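Local coordinates for protein histidinol-phosphatase (Listeria monocytogenes serotype 4b str. H7858, PDB 6NLR) that probably hydrolyses histidinol phosphate to histidinol and phosphate in histidine biosynthesis, using a trinuclear metal centre in a PHP-family active site, at residues Lys215-Ala226 and Leu249-Asp258. Residues are numbered along the deposited sequence; the frame is centred on the assembly and turned at random.
Sequences KKRDYELDFNTA and LQIPFVYGSD. With CO (cobalt (II) ion), chain F.
Leu221 N gives to Pro252 O and Leu221 O takes Val254 N; Phe223 N then gives to Val254 O, and Phe223 O receives Gly256 N at 2.8 Å. Thr225 N to Gly256 O continues the ladder. Through these five backbone hydrogen bonds strands 220-224 and 253-256 run parallel, the directions of the two strand segments 36° apart.

On one face of the sheet the packing is apolar. Phe253 lies side by side with Leu221, pointing the same way, CE1 3.5 Å from Leu221 CB, and CD1 meets Phe223 CB. The two phenylalanines form an offset edge-to-face pair, the edge of Phe223 turned to the face of Phe253 with planes at 87°. Ile251 CG2 extends this layer by touching Leu221 CG. Helix 240-248 lies over this face, touching both phenylalanines through Val243 and Ala246; it is the crossover of a beta-alpha-beta unit, as expected in the TIM-barrel-like PHP fold.

The face bearing Asp222 and Asn224 leads to the metals. With CG anti to the backbone N (chi1 -172°), Asn224 sends ND2 to Asp258 OD2 at 2.9 Å, meeting it from above the carboxylate plane. The same ND2 gives to Asp222 OD2 on its syn side, somewhat out of the carboxylate plane, both acceptors lying near the amide plane, while OD1 accepts Ala226 N in an Asx turn. Three bonds thus fix the amide's rotation, and Asp222 OD2 also takes His181 N. Asp258 OD1 binds the cobalt ion at 2.2 Å, alongside His6, His8 and Glu93. Through its bond to OD2, Asn224 helps position this metal ligand from the second shell; a cobalt-bound water also donates to OD2. Another water bridges Asp222 OD1 and Val254 O.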
loop_
_atom_site.group_PDB
_atom_site.type_symbol
_atom_site.label_atom_id
_atom_site.label_comp_id
_atom_site.label_asym_id
_atom_site.label_seq_id
_atom_site.Cartn_x
_atom_site.Cartn_y
_atom_site.Cartn_z
ATOM N N LYS A 215 9.663 13.192 6.585
ATOM C CA LYS A 215 10.842 13.335 7.471
ATOM C C LYS A 215 10.441 14.048 8.777
ATOM O O LYS A 215 10.818 13.577 9.871
ATOM C CB LYS A 215 11.971 14.099 6.773
ATOM C CG LYS A 215 13.236 14.245 7.614
ATOM C CD LYS A 215 13.733 12.908 8.155
ATOM C CE LYS A 215 15.033 13.011 8.920
ATOM N NZ LYS A 215 15.496 11.649 9.277
ATOM N N LYS A 216 9.726 15.160 8.678
ATOM C CA LYS A 216 9.291 15.954 9.856
ATOM C C LYS A 216 8.441 15.074 10.796
ATOM O O LYS A 216 8.598 15.191 12.013
ATOM C CB LYS A 216 8.516 17.174 9.365
ATOM C CG LYS A 216 8.065 18.145 10.445
ATOM C CD LYS A 216 6.747 18.825 10.093
ATOM C CE LYS A 216 6.264 19.741 11.195
ATOM N NZ LYS A 216 7.226 20.840 11.427
ATOM N N ARG A 217 7.610 14.190 10.248
ATOM C CA ARG A 217 6.710 13.309 11.044
ATOM C C ARG A 217 7.469 12.069 11.553
ATOM O O ARG A 217 6.894 11.323 12.369
ATOM C CB ARG A 217 5.541 12.885 10.163
ATOM C CG ARG A 217 4.470 13.941 9.953
ATOM C CD ARG A 217 3.608 13.707 11.152
ATOM N NE ARG A 217 2.235 13.778 10.800
ATOM C CZ ARG A 217 1.241 13.585 11.639
ATOM N NH1 ARG A 217 1.483 13.297 12.908
ATOM N NH2 ARG A 217 0.006 13.682 11.180
ATOM N N ASP A 218 8.707 11.856 11.090
ATOM C CA ASP A 218 9.539 10.681 11.441
ATOM C C ASP A 218 8.847 9.406 10.936
ATOM O O ASP A 218 8.877 8.382 11.634
ATOM C CB ASP A 218 9.785 10.610 12.946
ATOM C CG ASP A 218 11.018 9.808 13.319
ATOM O OD1 ASP A 218 12.028 9.919 12.602
ATOM O OD2 ASP A 218 10.974 9.105 14.345
ATOM N N TYR A 219 8.240 9.488 9.759
ATOM C CA TYR A 219 7.562 8.354 9.094
ATOM C C TYR A 219 8.589 7.613 8.239
ATOM O O TYR A 219 9.748 8.065 8.092
ATOM C CB TYR A 219 6.366 8.838 8.280
ATOM C CG TYR A 219 5.134 9.254 9.045
ATOM C CD1 TYR A 219 5.019 9.119 10.423
ATOM C CD2 TYR A 219 4.037 9.750 8.358
ATOM C CE1 TYR A 219 3.858 9.485 11.089
ATOM C CE2 TYR A 219 2.879 10.134 9.010
ATOM C CZ TYR A 219 2.793 10.018 10.386
ATOM O OH TYR A 219 1.638 10.372 11.011
ATOM N N GLU A 220 8.178 6.490 7.669
ATOM C CA GLU A 220 9.053 5.751 6.732
ATOM C C GLU A 220 8.220 5.392 5.508
ATOM O O GLU A 220 6.991 5.639 5.521
ATOM C CB GLU A 220 9.691 4.552 7.443
ATOM C CG GLU A 220 8.684 3.589 8.011
ATOM C CD GLU A 220 9.256 2.398 8.778
ATOM O OE1 GLU A 220 10.491 2.409 9.070
ATOM O OE2 GLU A 220 8.449 1.468 9.109
ATOM N N LEU A 221 8.869 4.840 4.486
ATOM C CA LEU A 221 8.230 4.527 3.191
ATOM C C LEU A 221 8.329 3.032 2.897
ATOM O O LEU A 221 9.381 2.423 3.155
ATOM C CB LEU A 221 8.880 5.360 2.090
ATOM C CG LEU A 221 8.670 6.863 2.231
ATOM C CD1 LEU A 221 9.456 7.628 1.182
ATOM C CD2 LEU A 221 7.184 7.178 2.170
ATOM N N ASP A 222 7.208 2.496 2.402
ATOM C CA ASP A 222 7.044 1.186 1.723
ATOM C C ASP A 222 7.834 1.261 0.417
ATOM O O ASP A 222 7.433 2.055 -0.458
ATOM C CB ASP A 222 5.542 0.953 1.539
ATOM C CG ASP A 222 5.061 -0.326 0.861
ATOM O OD1 ASP A 222 5.611 -1.393 1.171
ATOM O OD2 ASP A 222 4.072 -0.229 0.067
ATOM N N PHE A 223 8.937 0.529 0.299
ATOM C CA PHE A 223 9.659 0.385 -0.991
ATOM C C PHE A 223 9.035 -0.837 -1.662
ATOM O O PHE A 223 9.427 -1.987 -1.371
ATOM C CB PHE A 223 11.173 0.255 -0.823
ATOM C CG PHE A 223 11.910 0.134 -2.134
ATOM C CD1 PHE A 223 11.943 -1.070 -2.840
ATOM C CD2 PHE A 223 12.566 1.220 -2.679
ATOM C CE1 PHE A 223 12.627 -1.186 -4.036
ATOM C CE2 PHE A 223 13.238 1.107 -3.892
ATOM C CZ PHE A 223 13.267 -0.092 -4.572
ATOM N N ASN A 224 8.038 -0.579 -2.506
ATOM C CA ASN A 224 7.084 -1.611 -2.976
ATOM C C ASN A 224 7.479 -2.088 -4.390
ATOM O O ASN A 224 7.498 -1.273 -5.334
ATOM C CB ASN A 224 5.682 -1.056 -2.807
ATOM C CG ASN A 224 4.589 -2.064 -3.072
ATOM O OD1 ASN A 224 4.652 -2.811 -4.051
ATOM N ND2 ASN A 224 3.593 -2.075 -2.196
ATOM N N THR A 225 7.780 -3.374 -4.529
ATOM C CA THR A 225 8.281 -3.989 -5.783
ATOM C C THR A 225 7.146 -4.550 -6.638
ATOM O O THR A 225 7.436 -4.974 -7.778
ATOM C CB THR A 225 9.349 -5.045 -5.489
ATOM O OG1 THR A 225 8.746 -6.050 -4.651
ATOM C CG2 THR A 225 10.566 -4.399 -4.849
ATOM N N ALA A 226 5.897 -4.483 -6.181
ATOM C CA ALA A 226 4.748 -5.065 -6.921
ATOM C C ALA A 226 4.674 -4.483 -8.343
ATOM O O ALA A 226 4.312 -5.218 -9.250
ATOM C CB ALA A 226 3.459 -4.818 -6.180
ATOM N N LEU A 249 17.238 12.713 2.557
ATOM C CA LEU A 249 16.544 13.224 3.777
ATOM C C LEU A 249 16.636 12.198 4.918
ATOM O O LEU A 249 16.074 12.441 5.951
ATOM C CB LEU A 249 15.084 13.543 3.418
ATOM C CG LEU A 249 14.899 14.746 2.489
ATOM C CD1 LEU A 249 13.476 14.866 1.996
ATOM C CD2 LEU A 249 15.303 16.032 3.177
ATOM N N GLN A 250 17.304 11.069 4.705
ATOM C CA GLN A 250 17.425 9.932 5.657
ATOM C C GLN A 250 16.048 9.424 6.086
ATOM O O GLN A 250 15.869 9.109 7.244
ATOM C CB GLN A 250 18.282 10.365 6.840
ATOM C CG GLN A 250 19.654 10.842 6.410
ATOM C CD GLN A 250 20.318 11.401 7.630
ATOM O OE1 GLN A 250 20.172 12.579 7.921
ATOM N NE2 GLN A 250 20.956 10.536 8.404
ATOM N N ILE A 251 15.107 9.347 5.156
ATOM C CA ILE A 251 13.815 8.652 5.366
ATOM C C ILE A 251 14.078 7.157 5.171
ATOM O O ILE A 251 14.547 6.729 4.106
ATOM C CB ILE A 251 12.747 9.159 4.394
ATOM C CG1 ILE A 251 12.432 10.648 4.593
ATOM C CG2 ILE A 251 11.522 8.272 4.479
ATOM C CD1 ILE A 251 11.658 11.292 3.434
ATOM N N PRO A 252 13.763 6.316 6.173
ATOM C CA PRO A 252 13.943 4.880 6.040
ATOM C C PRO A 252 12.946 4.305 5.036
ATOM O O PRO A 252 11.801 4.743 4.981
ATOM C CB PRO A 252 13.675 4.295 7.436
ATOM C CG PRO A 252 13.704 5.510 8.363
ATOM C CD PRO A 252 13.262 6.681 7.503
ATOM N N PHE A 253 13.414 3.286 4.322
ATOM C CA PHE A 253 12.610 2.412 3.433
ATOM C C PHE A 253 12.553 1.022 4.053
ATOM O O PHE A 253 13.537 0.588 4.606
ATOM C CB PHE A 253 13.229 2.349 2.035
ATOM C CG PHE A 253 12.929 3.542 1.170
ATOM C CD1 PHE A 253 11.700 3.656 0.530
ATOM C CD2 PHE A 253 13.863 4.556 1.014
ATOM C CE1 PHE A 253 11.431 4.756 -0.262
ATOM C CE2 PHE A 253 13.597 5.641 0.205
ATOM C CZ PHE A 253 12.382 5.738 -0.435
ATOM N N VAL A 254 11.392 0.380 3.964
ATOM C CA VAL A 254 11.224 -1.069 4.236
ATOM C C VAL A 254 10.756 -1.725 2.936
ATOM O O VAL A 254 9.706 -1.307 2.410
ATOM C CB VAL A 254 10.218 -1.300 5.378
ATOM C CG1 VAL A 254 10.094 -2.782 5.709
ATOM C CG2 VAL A 254 10.568 -0.471 6.610
ATOM N N TYR A 255 11.518 -2.697 2.448
ATOM C CA TYR A 255 11.133 -3.570 1.308
ATOM C C TYR A 255 9.731 -4.118 1.548
ATOM O O TYR A 255 9.480 -4.613 2.647
ATOM C CB TYR A 255 12.097 -4.736 1.142
ATOM C CG TYR A 255 11.589 -5.838 0.236
ATOM C CD1 TYR A 255 11.602 -5.696 -1.141
ATOM C CD2 TYR A 255 11.085 -7.022 0.755
ATOM C CE1 TYR A 255 11.154 -6.709 -1.977
ATOM C CE2 TYR A 255 10.647 -8.055 -0.062
ATOM C CZ TYR A 255 10.699 -7.902 -1.442
ATOM O OH TYR A 255 10.254 -8.893 -2.263
ATOM N N GLY A 256 8.867 -4.016 0.549
ATOM C CA GLY A 256 7.507 -4.588 0.550
ATOM C C GLY A 256 7.242 -5.298 -0.767
ATOM O O GLY A 256 7.236 -4.596 -1.804
ATOM N N SER A 257 7.063 -6.627 -0.731
ATOM C CA SER A 257 6.728 -7.480 -1.902
ATOM C C SER A 257 5.279 -7.232 -2.335
ATOM O O SER A 257 4.950 -7.503 -3.490
ATOM C CB SER A 257 6.924 -8.945 -1.567
ATOM O OG SER A 257 6.031 -9.366 -0.522
ATOM N N ASP A 258 4.429 -6.776 -1.422
ATOM C CA ASP A 258 2.959 -6.737 -1.628
ATOM C C ASP A 258 2.460 -8.130 -2.057
ATOM O O ASP A 258 1.595 -8.205 -2.947
ATOM C CB ASP A 258 2.583 -5.649 -2.628
ATOM C CG ASP A 258 1.349 -4.880 -2.210
ATOM O OD1 ASP A 258 0.527 -5.457 -1.485
ATOM O OD2 ASP A 258 1.251 -3.699 -2.572
HETATM CO CO CO F . -0.889 -4.295 -0.231
HETATM O O HOH W 1 6.924 -2.085 3.488
HETATM O O HOH W 2 -0.834 -2.488 -1.496
#